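D-aminoacyl-tRNA deacylase (Archaeoglobus fulgidus, PDB 1YQE) probably hydrolyses D-aminoacyl-tRNAs to free tRNA and D-amino acids, as a zinc-dependent deacylase of the DtdA family. Local coordinates at residues M138-H143 with N217-T222. Residues are numbered along the deposited sequence; the frame is centred on the assembly and turned at random.
Sequences MEVTHH and NFAKYT. With POP (pyrophosphate 2-), chain B.
The Phe218 ring meets Thr141 obliquely, CE1 lying 4.2 Å from Thr141 CB. One face of the His143 ring carries His142 ND1 over its centre, and its edge points in plane at pyrophosphate O4. The His142 ring is tied to Glu139: NE2 donates to OE1 at 2.7 Å, on the anti side but tilted 28° out of the carboxylate plane.

Two direct hydrogen bonds join Thr141 and Asn217. Thr141 N donates to Asn217 O at 2.8 Å. Asn217 N donates to Thr141 OG1 at 3.1 Å, nearly straight at 165°. OG1 stands anti to its carbonyl carbon (chi1 -67°), which turns it to this N-H and to His216 ND1. A valine here would probably leave Asn217 N and His216 ND1 without this partner.

Val140 sets both methyls against Ala219 CB, CG1 at 3.8 Å. Tyr221 OH lies 3.8 Å from His142 CB and meets Val140 CG2. Waters bridge the segments: one links Glu139 O to Asn217 ND2, another Thr141 O to Tyr221 OH.

The contact joins the loop after edge strand 135-138 of the mixed sheet to the end of edge strand 212-218 of the parallel sheet and its following turn, beside the pyrophosphate pocket that includes His143.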
ATOM      1  N   MET A 138       5.641  -7.508  -0.892  1.00 17.13           N
ATOM      2  CA  MET A 138       4.465  -6.880  -0.336  1.00 17.82           C
ATOM      3  C   MET A 138       4.655  -7.011   1.166  1.00 18.95           C
ATOM      4  O   MET A 138       5.490  -7.796   1.629  1.00 17.51           O
ATOM      5  CB  MET A 138       3.204  -7.649  -0.728  1.00 17.91           C
ATOM      6  CG  MET A 138       2.752  -7.470  -2.158  1.00 17.33           C
ATOM      7  SD  MET A 138       2.255  -5.774  -2.496  1.00 16.43           S
ATOM      8  CE  MET A 138       0.712  -5.682  -1.582  1.00 14.59           C
ATOM      9  N   GLU A 139       3.908  -6.211   1.914  1.00 18.56           N
ATOM     10  CA  GLU A 139       3.906  -6.282   3.366  1.00 18.23           C
ATOM     11  C   GLU A 139       2.429  -6.442   3.669  1.00 17.59           C
ATOM     12  O   GLU A 139       1.590  -5.864   2.977  1.00 16.38           O
ATOM     13  CB  GLU A 139       4.401  -4.988   4.004  1.00 21.72           C
ATOM     14  CG  GLU A 139       5.900  -4.852   4.135  1.00 26.01           C
ATOM     15  CD  GLU A 139       6.283  -3.581   4.864  1.00 27.15           C
ATOM     16  OE1 GLU A 139       5.879  -3.429   6.037  1.00 29.80           O
ATOM     17  OE2 GLU A 139       6.982  -2.730   4.269  1.00 29.50           O
ATOM     18  N   VAL A 140       2.095  -7.239   4.675  1.00 16.91           N
ATOM     19  CA  VAL A 140       0.696  -7.410   5.030  1.00 15.93           C
ATOM     20  C   VAL A 140       0.203  -6.089   5.605  1.00 16.44           C
ATOM     21  O   VAL A 140       0.995  -5.179   5.860  1.00 17.01           O
ATOM     22  CB  VAL A 140       0.518  -8.509   6.096  1.00 14.89           C
ATOM     23  CG1 VAL A 140       0.914  -9.859   5.520  1.00 15.66           C
ATOM     24  CG2 VAL A 140       1.359  -8.178   7.320  1.00 16.74           C
ATOM     25  N   THR A 141      -1.106  -5.976   5.794  1.00 16.03           N
ATOM     26  CA  THR A 141      -1.686  -4.774   6.374  1.00 15.52           C
ATOM     27  C   THR A 141      -1.239  -4.695   7.829  1.00 14.99           C
ATOM     28  O   THR A 141      -1.351  -5.669   8.566  1.00 14.30           O
ATOM     29  CB  THR A 141      -3.220  -4.825   6.333  1.00 14.77           C
ATOM     30  OG1 THR A 141      -3.654  -4.781   4.968  1.00 17.14           O
ATOM     31  CG2 THR A 141      -3.824  -3.662   7.095  1.00 17.08           C
ATOM     32  N   HIS A 142      -0.710  -3.545   8.227  1.00 15.18           N
ATOM     33  CA  HIS A 142      -0.258  -3.342   9.598  1.00 16.59           C
ATOM     34  C   HIS A 142       0.126  -1.889   9.846  1.00 17.09           C
ATOM     35  O   HIS A 142       0.400  -1.137   8.910  1.00 14.68           O
ATOM     36  CB  HIS A 142       0.945  -4.230   9.907  1.00 18.58           C
ATOM     37  CG  HIS A 142       2.181  -3.849   9.158  1.00 21.59           C
ATOM     38  ND1 HIS A 142       3.364  -3.529   9.787  1.00 24.82           N
ATOM     39  CD2 HIS A 142       2.414  -3.722   7.830  1.00 23.36           C
ATOM     40  CE1 HIS A 142       4.272  -3.216   8.878  1.00 26.08           C
ATOM     41  NE2 HIS A 142       3.721  -3.325   7.683  1.00 25.21           N
ATOM     42  N   HIS A 143       0.143  -1.518  11.126  1.00 17.63           N
ATOM     43  CA  HIS A 143       0.491  -0.178  11.578  1.00 17.49           C
ATOM     44  C   HIS A 143      -0.458   0.916  11.117  1.00 15.52           C
ATOM     45  O   HIS A 143      -1.256   0.723  10.199  1.00 15.69           O
ATOM     46  CB  HIS A 143       1.925   0.162  11.150  1.00 19.45           C
ATOM     47  CG  HIS A 143       2.973  -0.612  11.892  1.00 21.99           C
ATOM     48  ND1 HIS A 143       4.323  -0.425  11.689  1.00 24.89           N
ATOM     49  CD2 HIS A 143       2.866  -1.571  12.844  1.00 23.77           C
ATOM     50  CE1 HIS A 143       5.003  -1.234  12.483  1.00 23.26           C
ATOM     51  NE2 HIS A 143       4.143  -1.939  13.194  1.00 24.16           N
ATOM     52  N   ASN A 217      -4.347  -7.308   3.387  1.00 12.92           N
ATOM     53  CA  ASN A 217      -3.766  -8.640   3.520  1.00 14.79           C
ATOM     54  C   ASN A 217      -3.547  -8.872   5.004  1.00 13.43           C
ATOM     55  O   ASN A 217      -3.024  -8.002   5.694  1.00 14.12           O
ATOM     56  CB  ASN A 217      -2.417  -8.722   2.800  1.00 15.45           C
ATOM     57  CG  ASN A 217      -2.546  -9.176   1.362  1.00 16.47           C
ATOM     58  OD1 ASN A 217      -3.117 -10.229   1.086  1.00 18.67           O
ATOM     59  ND2 ASN A 217      -1.994  -8.394   0.434  1.00 18.48           N
ATOM     60  N   PHE A 218      -3.945 -10.040   5.495  1.00 14.03           N
ATOM     61  CA  PHE A 218      -3.791 -10.335   6.910  1.00 13.87           C
ATOM     62  C   PHE A 218      -2.889 -11.540   7.173  1.00 13.79           C
ATOM     63  O   PHE A 218      -3.154 -12.656   6.716  1.00 16.04           O
ATOM     64  CB  PHE A 218      -5.171 -10.530   7.528  1.00 11.68           C
ATOM     65  CG  PHE A 218      -6.072  -9.343   7.339  1.00 10.50           C
ATOM     66  CD1 PHE A 218      -5.769  -8.126   7.940  1.00 11.78           C
ATOM     67  CD2 PHE A 218      -7.185  -9.423   6.513  1.00 10.34           C
ATOM     68  CE1 PHE A 218      -6.561  -7.001   7.715  1.00 13.19           C
ATOM     69  CE2 PHE A 218      -7.988  -8.302   6.284  1.00  9.32           C
ATOM     70  CZ  PHE A 218      -7.673  -7.095   6.882  1.00 11.84           C
ATOM     71  N   ALA A 219      -1.814 -11.292   7.913  1.00 15.43           N
ATOM     72  CA  ALA A 219      -0.837 -12.321   8.244  1.00 15.52           C
ATOM     73  C   ALA A 219      -1.386 -13.369   9.196  1.00 16.70           C
ATOM     74  O   ALA A 219      -2.377 -13.145   9.895  1.00 16.29           O
ATOM     75  CB  ALA A 219       0.396 -11.678   8.862  1.00 14.89           C
ATOM     76  N   LYS A 220      -0.721 -14.517   9.222  1.00 15.40           N
ATOM     77  CA  LYS A 220      -1.117 -15.607  10.098  1.00 15.33           C
ATOM     78  C   LYS A 220      -1.179 -15.171  11.562  1.00 13.25           C
ATOM     79  O   LYS A 220      -1.976 -15.710  12.328  1.00 14.05           O
ATOM     80  CB  LYS A 220      -0.145 -16.786   9.933  1.00 17.26           C
ATOM     81  CG  LYS A 220      -0.213 -17.817  11.046  1.00 21.81           C
ATOM     82  CD  LYS A 220       0.496 -19.110  10.666  1.00 25.43           C
ATOM     83  CE  LYS A 220       0.941 -19.875  11.907  1.00 28.08           C
ATOM     84  NZ  LYS A 220      -0.148 -19.996  12.917  1.00 28.45           N
ATOM     85  N   TYR A 221      -0.361 -14.198  11.962  1.00 14.06           N
ATOM     86  CA  TYR A 221      -0.385 -13.768  13.365  1.00 15.85           C
ATOM     87  C   TYR A 221      -1.674 -13.037  13.752  1.00 17.55           C
ATOM     88  O   TYR A 221      -1.919 -12.773  14.929  1.00 16.79           O
ATOM     89  CB  TYR A 221       0.860 -12.920  13.714  1.00 18.07           C
ATOM     90  CG  TYR A 221       0.963 -11.554  13.063  1.00 20.34           C
ATOM     91  CD1 TYR A 221       0.123 -10.510  13.449  1.00 21.17           C
ATOM     92  CD2 TYR A 221       1.914 -11.302  12.069  1.00 21.00           C
ATOM     93  CE1 TYR A 221       0.222  -9.249  12.865  1.00 23.80           C
ATOM     94  CE2 TYR A 221       2.022 -10.039  11.477  1.00 22.80           C
ATOM     95  CZ  TYR A 221       1.171  -9.017  11.881  1.00 23.50           C
ATOM     96  OH  TYR A 221       1.256  -7.765  11.306  1.00 24.21           O
ATOM     97  N   THR A 222      -2.512 -12.738  12.764  1.00 17.69           N
ATOM     98  CA  THR A 222      -3.779 -12.054  13.022  1.00 17.81           C
ATOM     99  C   THR A 222      -4.981 -13.009  13.082  1.00 17.76           C
ATOM    100  O   THR A 222      -6.074 -12.602  13.488  1.00 18.07           O
ATOM    101  CB  THR A 222      -4.088 -11.017  11.919  1.00 17.15           C
ATOM    102  OG1 THR A 222      -4.464 -11.703  10.717  1.00 15.65           O
ATOM    103  CG2 THR A 222      -2.871 -10.155  11.638  1.00 16.76           C
TER
HETATM  104  P1  POP B3000       8.474   3.339  10.929  1.00 83.03           P
HETATM  105  O1  POP B3000       9.781   2.890  11.564  1.00 81.98           O
HETATM  106  O2  POP B3000       8.615   4.810  10.520  1.00 82.26           O
HETATM  107  O3  POP B3000       7.317   3.236  11.911  1.00 82.66           O
HETATM  108  O   POP B3000       8.152   2.506   9.528  1.00 82.09           O
HETATM  109  P2  POP B3000       7.618   0.933   9.473  1.00 82.67           P
HETATM  110  O4  POP B3000       7.547   0.280  10.827  1.00 81.93           O
HETATM  111  O5  POP B3000       8.519   0.140   8.584  1.00 81.57           O
HETATM  112  O6  POP B3000       6.184   1.063   8.754  1.00 82.05           O
HETATM  113  O   HOH W   1      -0.426  -6.055   1.396  1.00 28.15           O
HETATM  114  O   HOH W   2      -1.691  -8.619   8.863  1.00 17.02           O
HETATM  115  O   HOH W   3      -1.197  -6.501  11.251  1.00 39.27           O